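Local coordinates for 3-oxoacyl-[acyl-carrier-protein] reductase (Sinorhizobium meliloti, PDB 3U9L) that probably catalyses the NADPH-dependent reduction of 3-oxoacyl-[acyl-carrier-protein] substrates within the short-chain dehydrogenase/reductase family, at residues M98-A103 / P155-Y160; A105-Q110 / V205-A210; D116-S121 / F161-A166; W143-S148 / A166-A171; I187-A192 / P260-V265. All blocks are in the same frame, centred on the assembly; numbering follows the deposited sequence.

Contact 1 (M98-A103 / P155-Y160); sequences MVFGPA and PYLAPY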
# COMPACT_ATOMS: atom_id res chain seq x y z
N MSE A 98 0.48 10.59 10.05
CA MSE A 98 -0.41 9.52 10.45
C MSE A 98 -1.78 9.97 11.05
O MSE A 98 -2.00 11.16 11.29
CB MSE A 98 0.34 8.58 11.40
CG MSE A 98 0.29 8.83 12.88
SE MSE A 98 1.84 7.65 13.51
CE MSE A 98 1.01 6.76 15.09
N VAL A 99 -2.68 9.00 11.26
CA VAL A 99 -4.05 9.28 11.75
C VAL A 99 -4.51 8.11 12.59
O VAL A 99 -3.94 7.01 12.49
CB VAL A 99 -5.05 9.47 10.61
CG1 VAL A 99 -4.65 10.64 9.68
CG2 VAL A 99 -5.17 8.21 9.81
N PHE A 100 -5.57 8.32 13.37
CA PHE A 100 -6.08 7.29 14.25
C PHE A 100 -7.60 7.31 14.29
O PHE A 100 -8.20 8.36 14.48
CB PHE A 100 -5.58 7.51 15.69
CG PHE A 100 -5.89 6.36 16.62
CD1 PHE A 100 -5.03 5.26 16.68
CD2 PHE A 100 -6.99 6.39 17.48
CE1 PHE A 100 -5.27 4.20 17.55
CE2 PHE A 100 -7.24 5.32 18.36
CZ PHE A 100 -6.37 4.24 18.41
N GLY A 101 -8.20 6.13 14.17
CA GLY A 101 -9.66 6.04 14.17
C GLY A 101 -10.12 4.83 13.37
O GLY A 101 -9.32 4.22 12.61
N PRO A 102 -11.42 4.51 13.50
CA PRO A 102 -12.04 3.40 12.80
C PRO A 102 -11.98 3.71 11.33
O PRO A 102 -12.31 4.83 10.89
CB PRO A 102 -13.53 3.46 13.22
CG PRO A 102 -13.64 4.57 14.26
CD PRO A 102 -12.35 5.25 14.41
N ALA A 103 -11.60 2.71 10.53
CA ALA A 103 -11.33 2.96 9.10
C ALA A 103 -12.58 3.45 8.40
O ALA A 103 -12.52 4.28 7.50
CB ALA A 103 -10.85 1.67 8.45
N PRO A 155 -4.97 -2.03 15.21
CA PRO A 155 -6.05 -1.55 14.35
C PRO A 155 -6.14 -0.01 14.45
O PRO A 155 -5.46 0.58 15.29
CB PRO A 155 -7.30 -2.20 14.98
CG PRO A 155 -6.78 -3.27 15.90
CD PRO A 155 -5.45 -2.81 16.36
N TYR A 156 -7.02 0.62 13.68
CA TYR A 156 -7.33 2.05 13.86
C TYR A 156 -6.35 3.01 13.29
O TYR A 156 -6.39 4.20 13.66
CB TYR A 156 -7.67 2.45 15.34
CG TYR A 156 -9.12 2.19 15.72
CD1 TYR A 156 -9.80 1.11 15.17
CD2 TYR A 156 -9.79 2.98 16.67
CE1 TYR A 156 -11.14 0.82 15.52
CE2 TYR A 156 -11.17 2.69 17.04
CZ TYR A 156 -11.81 1.62 16.45
OH TYR A 156 -13.11 1.28 16.73
N LEU A 157 -5.47 2.55 12.40
CA LEU A 157 -4.63 3.50 11.64
C LEU A 157 -4.67 3.17 10.12
O LEU A 157 -3.71 3.45 9.42
CB LEU A 157 -3.18 3.51 12.13
CG LEU A 157 -2.92 4.10 13.54
CD1 LEU A 157 -3.07 3.00 14.56
CD2 LEU A 157 -1.51 4.78 13.62
N ALA A 158 -5.78 2.62 9.63
CA ALA A 158 -5.81 2.07 8.26
C ALA A 158 -5.34 3.01 7.16
O ALA A 158 -4.51 2.63 6.36
CB ALA A 158 -7.14 1.40 7.89
N PRO A 159 -5.84 4.26 7.10
CA PRO A 159 -5.37 5.08 5.97
C PRO A 159 -3.86 5.34 5.98
O PRO A 159 -3.25 5.56 4.94
CB PRO A 159 -6.08 6.43 6.19
CG PRO A 159 -7.19 6.16 7.21
CD PRO A 159 -6.63 5.05 8.08
N TYR A 160 -3.27 5.37 7.17
CA TYR A 160 -1.86 5.55 7.35
C TYR A 160 -1.06 4.28 6.99
O TYR A 160 -0.14 4.34 6.18
CB TYR A 160 -1.55 5.98 8.80
CG TYR A 160 -0.08 6.03 9.07
CD1 TYR A 160 0.76 6.93 8.39
CD2 TYR A 160 0.50 5.16 9.97
CE1 TYR A 160 2.12 6.97 8.61
CE2 TYR A 160 1.85 5.20 10.22
CZ TYR A 160 2.66 6.10 9.53
OH TYR A 160 4.02 6.10 9.79
O HOH W 1 -8.42 2.54 10.75
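M98, modelled as selenomethionine, lays its CB over the centre of the Y160 ring, 3.4 Å from that ring's centroid and 11° off its normal; SE sits obliquely beside the same ring as a Met-aromatic contact. Bending at chi3 then carries M98 CE to L157 CD2, 3.5 Å away. Next along, V99 sets CG2 against the P159 ring, with V99 CG2 to P159 CG at 3.9 Å. F100 and Y156 meet twice. Y156 CB covers one face of the F100 ring at 3.9 Å from its centroid, and the edge of Y156 points to the F100 face in an offset edge-to-face pair, planes 65° apart. G101 and P102 lie over one face of Y156, P102 CD making a CH-pi contact 4.2 Å from the Y156 centroid, while Y156 OH bonds N220. With an alanine for Y156 the ring and hydroxyl are gone, which would probably leave a gap beside G101 and P102 and N220 without its mate. The backbone bond runs from G101 N to Y156 O at 2.7 Å, and a water joins G101 O to A158 N in the first turn of helix 158-179. E177 of the second subunit takes A103 N and Y156 N. The chemistry is thus chiefly aromatic and apolar, with backbone polar groups served by one direct bond, a water and a partner carboxylate, so loop, helix start and dimer interface are joined here.

Contact 2 (A105-Q110 / V205-A210); sequences AFTPEQ and VPDDHA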
# COMPACT_ATOMS: atom_id res chain seq x y z
N ALA A 105 -14.83 5.35 9.33
CA ALA A 105 -15.18 6.74 9.65
C ALA A 105 -14.31 7.75 8.91
O ALA A 105 -14.59 8.96 8.90
CB ALA A 105 -15.13 7.00 11.21
N PHE A 106 -13.22 7.27 8.32
CA PHE A 106 -12.39 8.08 7.43
C PHE A 106 -13.02 8.13 6.05
O PHE A 106 -13.42 7.10 5.52
CB PHE A 106 -10.96 7.49 7.31
CG PHE A 106 -10.11 7.75 8.52
CD1 PHE A 106 -9.51 8.99 8.72
CD2 PHE A 106 -9.91 6.76 9.46
CE1 PHE A 106 -8.72 9.24 9.87
CE2 PHE A 106 -9.13 6.97 10.57
CZ PHE A 106 -8.53 8.22 10.79
N THR A 107 -13.10 9.32 5.46
CA THR A 107 -13.70 9.42 4.15
C THR A 107 -12.73 8.99 3.02
O THR A 107 -11.51 8.94 3.25
CB THR A 107 -14.17 10.84 3.91
OG1 THR A 107 -13.03 11.69 3.85
CG2 THR A 107 -15.06 11.31 5.05
N PRO A 108 -13.27 8.70 1.85
CA PRO A 108 -12.45 8.31 0.70
C PRO A 108 -11.38 9.36 0.41
O PRO A 108 -10.25 9.02 0.05
CB PRO A 108 -13.46 8.25 -0.45
CG PRO A 108 -14.75 7.93 0.22
CD PRO A 108 -14.71 8.62 1.55
N GLU A 109 -11.74 10.63 0.56
CA GLU A 109 -10.81 11.73 0.34
C GLU A 109 -9.70 11.70 1.38
O GLU A 109 -8.54 11.98 1.08
CB GLU A 109 -11.53 13.07 0.38
CG GLU A 109 -12.59 13.24 -0.71
CD GLU A 109 -13.90 12.57 -0.35
OE1 GLU A 109 -14.03 12.09 0.80
OE2 GLU A 109 -14.81 12.53 -1.21
N GLN A 110 -10.06 11.35 2.61
CA GLN A 110 -9.10 11.26 3.70
C GLN A 110 -7.99 10.27 3.35
O GLN A 110 -6.81 10.57 3.50
CB GLN A 110 -9.79 10.84 5.00
CG GLN A 110 -10.54 11.96 5.70
CD GLN A 110 -10.70 11.72 7.19
OE1 GLN A 110 -11.59 11.00 7.62
NE2 GLN A 110 -9.82 12.32 7.98
N VAL A 205 -7.68 12.59 12.60
CA VAL A 205 -8.78 11.75 13.01
C VAL A 205 -9.85 11.73 11.92
O VAL A 205 -9.79 12.50 10.99
CB VAL A 205 -9.43 12.25 14.34
CG1 VAL A 205 -8.47 12.06 15.52
CG2 VAL A 205 -9.85 13.72 14.21
N PRO A 206 -10.83 10.86 12.04
CA PRO A 206 -11.87 10.79 11.01
C PRO A 206 -12.68 12.07 10.86
O PRO A 206 -12.98 12.72 11.86
CB PRO A 206 -12.74 9.64 11.48
CG PRO A 206 -11.77 8.75 12.31
CD PRO A 206 -10.81 9.68 12.93
N ASP A 207 -12.97 12.46 9.61
CA ASP A 207 -13.88 13.58 9.34
C ASP A 207 -15.35 13.21 9.60
O ASP A 207 -16.16 14.12 9.73
CB ASP A 207 -13.80 14.02 7.88
CG ASP A 207 -12.58 14.86 7.57
OD1 ASP A 207 -11.97 15.40 8.52
OD2 ASP A 207 -12.23 14.97 6.36
N ASP A 208 -15.70 11.92 9.59
CA ASP A 208 -17.08 11.48 9.73
C ASP A 208 -17.38 11.22 11.22
O ASP A 208 -17.35 10.08 11.69
CB ASP A 208 -17.38 10.23 8.89
CG ASP A 208 -18.89 9.88 8.82
OD1 ASP A 208 -19.67 10.42 9.65
OD2 ASP A 208 -19.29 9.06 7.96
N HIS A 209 -17.68 12.28 11.95
CA HIS A 209 -17.82 12.20 13.39
C HIS A 209 -18.96 11.31 13.81
O HIS A 209 -18.85 10.54 14.76
CB HIS A 209 -18.03 13.62 13.98
CG HIS A 209 -16.89 14.55 13.72
ND1 HIS A 209 -15.57 14.14 13.78
CD2 HIS A 209 -16.86 15.86 13.38
CE1 HIS A 209 -14.78 15.15 13.48
NE2 HIS A 209 -15.54 16.21 13.24
N ALA A 210 -20.07 11.43 13.10
CA ALA A 210 -21.24 10.61 13.38
C ALA A 210 -20.95 9.11 13.24
O ALA A 210 -21.39 8.32 14.08
CB ALA A 210 -22.38 11.00 12.44
O HOH W 2 -13.40 14.41 4.32
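Q110 reaches V205 and D207 from the first turn of helix 108-136, where it also completes a capping box with T107: Q110 N donates to T107 OG1 at 3.2 Å and T107 N to Q110 OE1 at 3.1 Å. Chi1 of -78°, CG anti to the carbonyl carbon, and an extended chain carry the amide there. Q110 OE1 accepts twice, D207 N binding it at 2.8 Å and almost straight (171°). T107 N approaches in the carbonyl plane on a lone pair; D207 N comes from above that plane. Q110 NE2 donates to V205 O at 3.0 Å, the acceptor near the amide plane. Three bonds, one from the cap residue T107 and two to the 205-210 loop, fix the rotation of this amide, and the D207 carboxylate stacks on it, planes 9° apart. A leucine in place of Q110 would probably leave V205 O and D207 N without their mates and undo half of the capping box. Packing is close at F106, where P206 CG sits over one face of the ring, 3.7 Å from its centroid. The T107 and D207 side is looser and more solvent-exposed, its nearest carbons, T107 CG2 and D207 CB, being 4.1 Å apart. D208 OD2 makes a salt bridge to R127 of the second subunit while OD1 caps R211 N, and D208 N donates to A105 O at 3.2 Å.

Contact 3 (D116-S121 / F161-A166); sequences DINVLS and FAAKAA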
# COMPACT_ATOMS: atom_id res chain seq x y z
N ASP A 116 -1.45 10.99 -0.71
CA ASP A 116 -0.77 12.16 -1.21
C ASP A 116 0.46 12.43 -0.34
O ASP A 116 1.55 12.47 -0.78
CB ASP A 116 -1.68 13.39 -1.26
CG ASP A 116 -1.07 14.57 -2.03
OD1 ASP A 116 -0.20 14.42 -2.84
OD2 ASP A 116 -1.50 15.67 -1.84
N ILE A 117 0.22 12.59 0.93
CA ILE A 117 1.32 12.91 1.87
C ILE A 117 2.42 11.85 1.99
O ILE A 117 3.62 12.16 2.10
CB ILE A 117 0.79 13.20 3.30
CG1 ILE A 117 -0.20 14.37 3.29
CG2 ILE A 117 1.97 13.55 4.24
CD1 ILE A 117 -0.87 14.68 4.71
N ASN A 118 2.03 10.59 2.01
CA ASN A 118 3.00 9.55 2.34
C ASN A 118 3.59 8.86 1.09
O ASN A 118 4.68 8.29 1.16
CB ASN A 118 2.36 8.51 3.24
CG ASN A 118 2.17 9.02 4.70
OD1 ASN A 118 3.12 9.07 5.46
ND2 ASN A 118 0.93 9.35 5.07
N VAL A 119 2.90 8.96 -0.04
CA VAL A 119 3.36 8.31 -1.27
C VAL A 119 3.58 9.25 -2.47
O VAL A 119 4.65 9.26 -3.08
CB VAL A 119 2.36 7.15 -1.68
CG1 VAL A 119 2.82 6.52 -3.00
CG2 VAL A 119 2.33 6.05 -0.59
N LEU A 120 2.56 10.01 -2.83
CA LEU A 120 2.66 10.89 -3.99
C LEU A 120 3.78 11.90 -3.75
O LEU A 120 4.46 12.32 -4.67
CB LEU A 120 1.33 11.62 -4.21
CG LEU A 120 0.12 10.76 -4.59
CD1 LEU A 120 -1.01 11.69 -5.12
CD2 LEU A 120 0.48 9.70 -5.61
N SER A 121 3.98 12.26 -2.49
CA SER A 121 5.10 13.07 -2.11
C SER A 121 6.43 12.53 -2.66
O SER A 121 7.22 13.29 -3.23
CB SER A 121 5.18 13.14 -0.58
OG SER A 121 5.32 11.84 -0.03
N PHE A 161 -1.38 3.17 7.61
CA PHE A 161 -0.74 1.89 7.33
C PHE A 161 -0.89 1.51 5.85
O PHE A 161 0.02 0.95 5.30
CB PHE A 161 -1.34 0.77 8.21
CG PHE A 161 -0.92 0.85 9.70
CD1 PHE A 161 0.08 1.69 10.11
CD2 PHE A 161 -1.51 0.00 10.64
CE1 PHE A 161 0.49 1.74 11.45
CE2 PHE A 161 -1.11 0.04 12.00
CZ PHE A 161 -0.10 0.90 12.38
N ALA A 162 -2.06 1.75 5.23
CA ALA A 162 -2.21 1.54 3.79
C ALA A 162 -1.16 2.34 3.00
O ALA A 162 -0.49 1.83 2.09
CB ALA A 162 -3.60 2.01 3.36
N ALA A 163 -1.07 3.63 3.28
CA ALA A 163 -0.15 4.48 2.55
C ALA A 163 1.28 4.01 2.76
O ALA A 163 2.06 3.99 1.83
CB ALA A 163 -0.31 5.91 2.92
N LYS A 164 1.65 3.63 3.98
CA LYS A 164 3.03 3.19 4.22
C LYS A 164 3.31 1.86 3.52
O LYS A 164 4.44 1.63 3.11
CB LYS A 164 3.31 2.97 5.72
CG LYS A 164 3.21 4.23 6.56
CD LYS A 164 4.09 5.34 6.01
CE LYS A 164 5.54 4.98 6.11
NZ LYS A 164 6.49 6.14 5.76
N ALA A 165 2.32 0.97 3.48
CA ALA A 165 2.46 -0.30 2.81
C ALA A 165 2.71 -0.09 1.30
O ALA A 165 3.53 -0.79 0.67
CB ALA A 165 1.18 -1.14 3.00
N ALA A 166 2.00 0.87 0.72
CA ALA A 166 2.18 1.20 -0.71
C ALA A 166 3.56 1.79 -0.85
O ALA A 166 4.26 1.47 -1.81
CB ALA A 166 1.13 2.20 -1.17
O HOH W 3 5.69 8.23 3.73
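N118 is the first residue of 116-121 to touch the neighbouring helix, its CB resting on A163 CB at 3.7 Å. The two helix segments run nearly parallel, 13° apart, with axes 8.6 Å from each other at closest approach, a spacing that the small A163 side chain permits. With chi1 at -75° the N118 amide lies on the backbone N side, and OD1 comes to 3.9 Å from K164 CD, the two side chains crossing at about a right angle. ND2 is engaged elsewhere, bonding H97 O and L114 O, which settles how the amide is turned. The backbone oxygen works as well: N118 O lies 2.8 Å from a water that accepts from K164 NZ at 3.0 Å. That water has more acceptors in reach than protons, so its bond to N118 O is not certain. K164 NZ also bonds I144 O.

V119 adds a methyl, CG2, which sits against A163 O at 3.2 Å and meets A166 CB at 4.1 Å. Further on, S121 N bonds D116 O, so this stretch of helix 108-136 contains a wider pi-type turn. Beyond the pair, A162 and A165 pack on I170 and A165 of the second subunit.

No direct hydrogen bond spans the two segments, and polar contact goes through the water instead. Y160 and K164 have the spacing of the YxxxK signature of short-chain dehydrogenases, and the main-chain carbonyl of N118 linked by water to the lysine is consistent with the polar network known from that family.

Contact 4 (W143-S148 / A166-A171); sequences WISSSS and AMDAIA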
# COMPACT_ATOMS: atom_id res chain seq x y z
N TRP A 143 14.70 5.13 2.02
CA TRP A 143 13.29 5.36 2.29
C TRP A 143 13.07 5.07 3.76
O TRP A 143 13.60 4.08 4.28
CB TRP A 143 12.46 4.38 1.45
CG TRP A 143 12.65 4.49 -0.06
CD1 TRP A 143 13.75 4.07 -0.80
CD2 TRP A 143 11.71 5.00 -1.01
NE1 TRP A 143 13.53 4.29 -2.17
CE2 TRP A 143 12.28 4.85 -2.32
CE3 TRP A 143 10.42 5.56 -0.89
CZ2 TRP A 143 11.61 5.26 -3.47
CZ3 TRP A 143 9.75 5.91 -2.03
CH2 TRP A 143 10.35 5.79 -3.30
N ILE A 144 12.30 5.90 4.45
CA ILE A 144 11.91 5.57 5.83
C ILE A 144 10.59 4.91 5.72
O ILE A 144 9.58 5.53 5.38
CB ILE A 144 11.78 6.81 6.75
CG1 ILE A 144 12.99 7.71 6.62
CG2 ILE A 144 11.46 6.37 8.23
CD1 ILE A 144 14.28 7.02 6.85
N SER A 145 10.59 3.62 5.99
CA SER A 145 9.42 2.84 5.78
C SER A 145 8.80 2.72 7.18
O SER A 145 8.91 3.66 7.97
CB SER A 145 9.82 1.48 5.24
OG SER A 145 8.71 0.69 4.92
N SER A 146 8.21 1.56 7.48
CA SER A 146 7.50 1.38 8.73
C SER A 146 7.40 -0.11 9.07
O SER A 146 7.03 -0.91 8.24
CB SER A 146 6.09 1.97 8.55
OG SER A 146 5.30 1.78 9.69
N SER A 147 7.69 -0.47 10.32
CA SER A 147 7.53 -1.86 10.76
C SER A 147 6.11 -2.37 10.50
O SER A 147 5.89 -3.59 10.36
CB SER A 147 7.88 -1.97 12.27
OG SER A 147 6.86 -1.41 13.08
N SER A 148 5.14 -1.47 10.45
CA SER A 148 3.77 -1.91 10.23
C SER A 148 3.51 -2.62 8.88
O SER A 148 2.57 -3.41 8.77
CB SER A 148 2.83 -0.72 10.33
OG SER A 148 3.07 0.18 9.25
N ALA A 166 2.00 0.87 0.72
CA ALA A 166 2.18 1.20 -0.71
C ALA A 166 3.56 1.79 -0.85
O ALA A 166 4.26 1.47 -1.81
CB ALA A 166 1.13 2.20 -1.17
N MSE A 167 3.97 2.66 0.09
CA MSE A 167 5.28 3.30 -0.06
C MSE A 167 6.45 2.29 -0.05
O MSE A 167 7.42 2.41 -0.81
CB MSE A 167 5.54 4.37 1.03
CG MSE A 167 6.78 5.23 0.71
SE MSE A 167 7.89 5.50 2.38
CE MSE A 167 8.77 3.72 2.36
N ASP A 168 6.36 1.31 0.84
CA ASP A 168 7.38 0.28 0.83
C ASP A 168 7.40 -0.52 -0.50
O ASP A 168 8.47 -0.83 -0.98
CB ASP A 168 7.22 -0.64 2.03
CG ASP A 168 8.47 -1.45 2.30
OD1 ASP A 168 8.61 -2.48 1.64
OD2 ASP A 168 9.30 -1.07 3.17
N ALA A 169 6.22 -0.88 -1.04
CA ALA A 169 6.10 -1.61 -2.30
C ALA A 169 6.76 -0.82 -3.43
O ALA A 169 7.44 -1.37 -4.26
CB ALA A 169 4.63 -1.88 -2.63
N ILE A 170 6.57 0.49 -3.41
CA ILE A 170 7.17 1.39 -4.40
C ILE A 170 8.68 1.47 -4.22
O ILE A 170 9.42 1.44 -5.22
CB ILE A 170 6.58 2.79 -4.31
CG1 ILE A 170 5.12 2.71 -4.77
CG2 ILE A 170 7.48 3.86 -5.16
CD1 ILE A 170 4.26 3.86 -4.42
N ALA A 171 9.15 1.51 -3.01
CA ALA A 171 10.60 1.60 -2.78
C ALA A 171 11.30 0.39 -3.39
O ALA A 171 12.41 0.46 -3.94
CB ALA A 171 10.88 1.65 -1.27
O HOH W 4 14.45 2.68 -4.28
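W143 and S145, at the end of strand 139-144 and just past it, pack against helix 158-179, CA of S145 lying 5.9 Å from CA of D168 and CA of W143 6.9 Å from CA of A171. This is the strand-to-helix face of the beta-alpha-beta unit formed by strand 139-144, helix 158-179 and strand 183-190, with the segments converging toward S145. A171 CB stands over one face of the indole, 3.5 Å from the centroid of the W143 five-membered ring and 10° off its normal. I170 crosses W143 at about a right angle, its CG2 meeting W143 CH2 at 3.9 Å. A water accepts from W143 NE1 at 2.8 Å and donates to A171 O, so the buried indole N-H is satisfied and tied to the helix backbone. M167, modelled as selenomethionine, bends at chi2 and chi3 to bring SE within 3.4 Å of I144 O and CE against S145. At the other end, chi1 of -175° swings S145 OG away from the backbone N, and it donates to D168 OD2 at 2.6 Å, on the lone pair facing away from OD1. R262 forms a salt bridge with D168, its guanidinium facing both oxygens, with S145 OG added on OD2. This would probably keep the buried carboxylate ionised, and it ties helix 158-179 to the end of strand 139-144 and to strand 262-265.

Contact 5 (I187-A192 / P260-V265); sequences IIVPGA and PFRVHV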
# COMPACT_ATOMS: atom_id res chain seq x y z
N ILE A 187 16.39 0.72 2.80
CA ILE A 187 15.11 1.02 3.37
C ILE A 187 15.22 0.87 4.90
O ILE A 187 15.64 -0.16 5.42
CB ILE A 187 14.00 0.08 2.88
CG1 ILE A 187 13.87 0.15 1.33
CG2 ILE A 187 12.68 0.47 3.59
CD1 ILE A 187 12.88 -0.81 0.61
N ILE A 188 14.87 1.92 5.60
CA ILE A 188 14.91 1.91 7.05
C ILE A 188 13.50 1.55 7.52
O ILE A 188 12.50 2.12 7.08
CB ILE A 188 15.31 3.30 7.61
CG1 ILE A 188 16.57 3.89 6.88
CG2 ILE A 188 15.44 3.25 9.11
CD1 ILE A 188 17.83 2.98 6.84
N VAL A 189 13.47 0.57 8.41
CA VAL A 189 12.24 0.05 8.96
C VAL A 189 12.12 0.33 10.49
O VAL A 189 12.48 -0.49 11.32
CB VAL A 189 12.05 -1.43 8.57
CG1 VAL A 189 10.70 -1.91 8.98
CG2 VAL A 189 12.20 -1.58 7.04
N PRO A 190 11.62 1.51 10.85
CA PRO A 190 11.46 1.92 12.26
C PRO A 190 10.24 1.31 12.88
O PRO A 190 9.19 1.26 12.23
CB PRO A 190 11.26 3.45 12.21
CG PRO A 190 11.33 3.83 10.79
CD PRO A 190 11.24 2.59 9.92
N GLY A 191 10.39 0.83 14.12
CA GLY A 191 9.26 0.32 14.88
C GLY A 191 8.61 1.48 15.62
O GLY A 191 8.78 2.66 15.25
N ALA A 192 7.90 1.14 16.68
CA ALA A 192 7.18 2.09 17.52
C ALA A 192 8.10 2.75 18.49
O ALA A 192 8.84 2.07 19.22
CB ALA A 192 6.08 1.38 18.30
N PRO A 260 23.22 -2.29 3.28
CA PRO A 260 22.14 -3.26 3.50
C PRO A 260 20.92 -2.78 2.74
O PRO A 260 20.74 -1.57 2.66
CB PRO A 260 21.84 -3.16 5.00
CG PRO A 260 22.64 -1.90 5.53
CD PRO A 260 23.43 -1.34 4.39
N PHE A 261 20.09 -3.70 2.26
CA PHE A 261 18.80 -3.35 1.65
C PHE A 261 17.72 -2.81 2.65
O PHE A 261 17.06 -1.86 2.34
CB PHE A 261 18.25 -4.55 0.87
CG PHE A 261 17.01 -4.24 0.08
CD1 PHE A 261 17.07 -3.39 -1.01
CD2 PHE A 261 15.78 -4.80 0.42
CE1 PHE A 261 15.94 -3.10 -1.75
CE2 PHE A 261 14.63 -4.52 -0.33
CZ PHE A 261 14.71 -3.66 -1.42
N ARG A 262 17.63 -3.41 3.83
CA ARG A 262 16.77 -2.94 4.89
C ARG A 262 17.49 -2.88 6.21
O ARG A 262 18.31 -3.71 6.47
CB ARG A 262 15.54 -3.80 5.08
CG ARG A 262 14.59 -3.81 3.99
CD ARG A 262 13.43 -4.63 4.34
NE ARG A 262 12.50 -4.65 3.25
CZ ARG A 262 11.61 -3.73 3.00
NH1 ARG A 262 10.85 -3.87 1.95
NH2 ARG A 262 11.27 -2.88 3.90
N VAL A 263 17.16 -1.91 7.05
CA VAL A 263 17.77 -1.83 8.39
C VAL A 263 16.56 -1.71 9.31
O VAL A 263 15.69 -0.86 9.09
CB VAL A 263 18.77 -0.63 8.56
CG1 VAL A 263 19.26 -0.51 9.99
CG2 VAL A 263 19.98 -0.79 7.64
N HIS A 264 16.47 -2.61 10.28
CA HIS A 264 15.36 -2.69 11.23
C HIS A 264 15.77 -1.98 12.52
O HIS A 264 16.81 -2.29 13.10
CB HIS A 264 14.93 -4.15 11.44
CG HIS A 264 14.45 -4.80 10.17
ND1 HIS A 264 13.18 -4.60 9.67
CD2 HIS A 264 15.09 -5.58 9.26
CE1 HIS A 264 13.07 -5.23 8.51
NE2 HIS A 264 14.21 -5.82 8.23
N VAL A 265 14.98 -1.00 12.95
CA VAL A 265 15.22 -0.32 14.22
C VAL A 265 13.94 -0.31 15.03
O VAL A 265 13.15 0.61 14.94
CB VAL A 265 15.68 1.11 13.99
CG1 VAL A 265 16.05 1.81 15.32
CG2 VAL A 265 16.89 1.17 12.99
O HOH W 5 11.64 -3.29 11.83
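I187 sets its side chain alongside R262 and F261, the three pointing the same way. Its CG1 lies anti to the carbonyl carbon (chi1 -58°), and with chi2 at 175° the chain runs straight out, placing CD1 over one face of the R262 guanidinium and 3.9 Å from F261 CZ. V189 fills the same two positions, and its CG2, anti to the carbonyl carbon, meets the guanidinium edge, V189 CG2 to R262 NH2 being 3.5 Å. R262 itself is extended from CG to NE, so that its charged end passes these aliphatic groups to acids beyond, D168 and D280. H264 lies beside V189, with H264 ND1 at 3.5 Å from V189 CB, and a water near the imidazole plane links ND1 to V189 O. On the opposite face, I188 CD1 rests on V263 CB at 4.1 Å. The two parallel segments exchange five backbone bonds, from I187 N to F261 O at 2.7 Å through to G191 N to V265 O at 2.9 Å, the outer two reaching F261 and G191 just outside the strands.

Strand 262-265 is the outermost of the chain's sheet at this end, and strand 183-190 has strand 139-144 as its other neighbour. Helices 158-179 and 272-289 cover the face of I187, V189, R262 and H264, F276 adding a cation-pi contact to R262; helix 242-252 covers I188, V263 and V265.

From the N terminus, contact 1 opens first, in the loop after strand 90-93, and closes at the start of helix 158-179. Contact 2 opens at the start of helix 108-136 and closes only at 205-210, so it crosses contact 1 and encloses contacts 3 and 4. Those two open on helix 108-136 and strand 139-144, close on successive turns of helix 158-179 and share A166; each crosses the other and contact 1. Contact 5 opens at 187-192, after contacts 1, 3 and 4 have closed, crosses contact 2 and ends on strand 262-265. Helix 158-179 is shared by contacts 1, 3 and 4, which join it to the 98-103 loop, helix 108-136 and the sheet; contacts 1 to 4 also touch the second subunit.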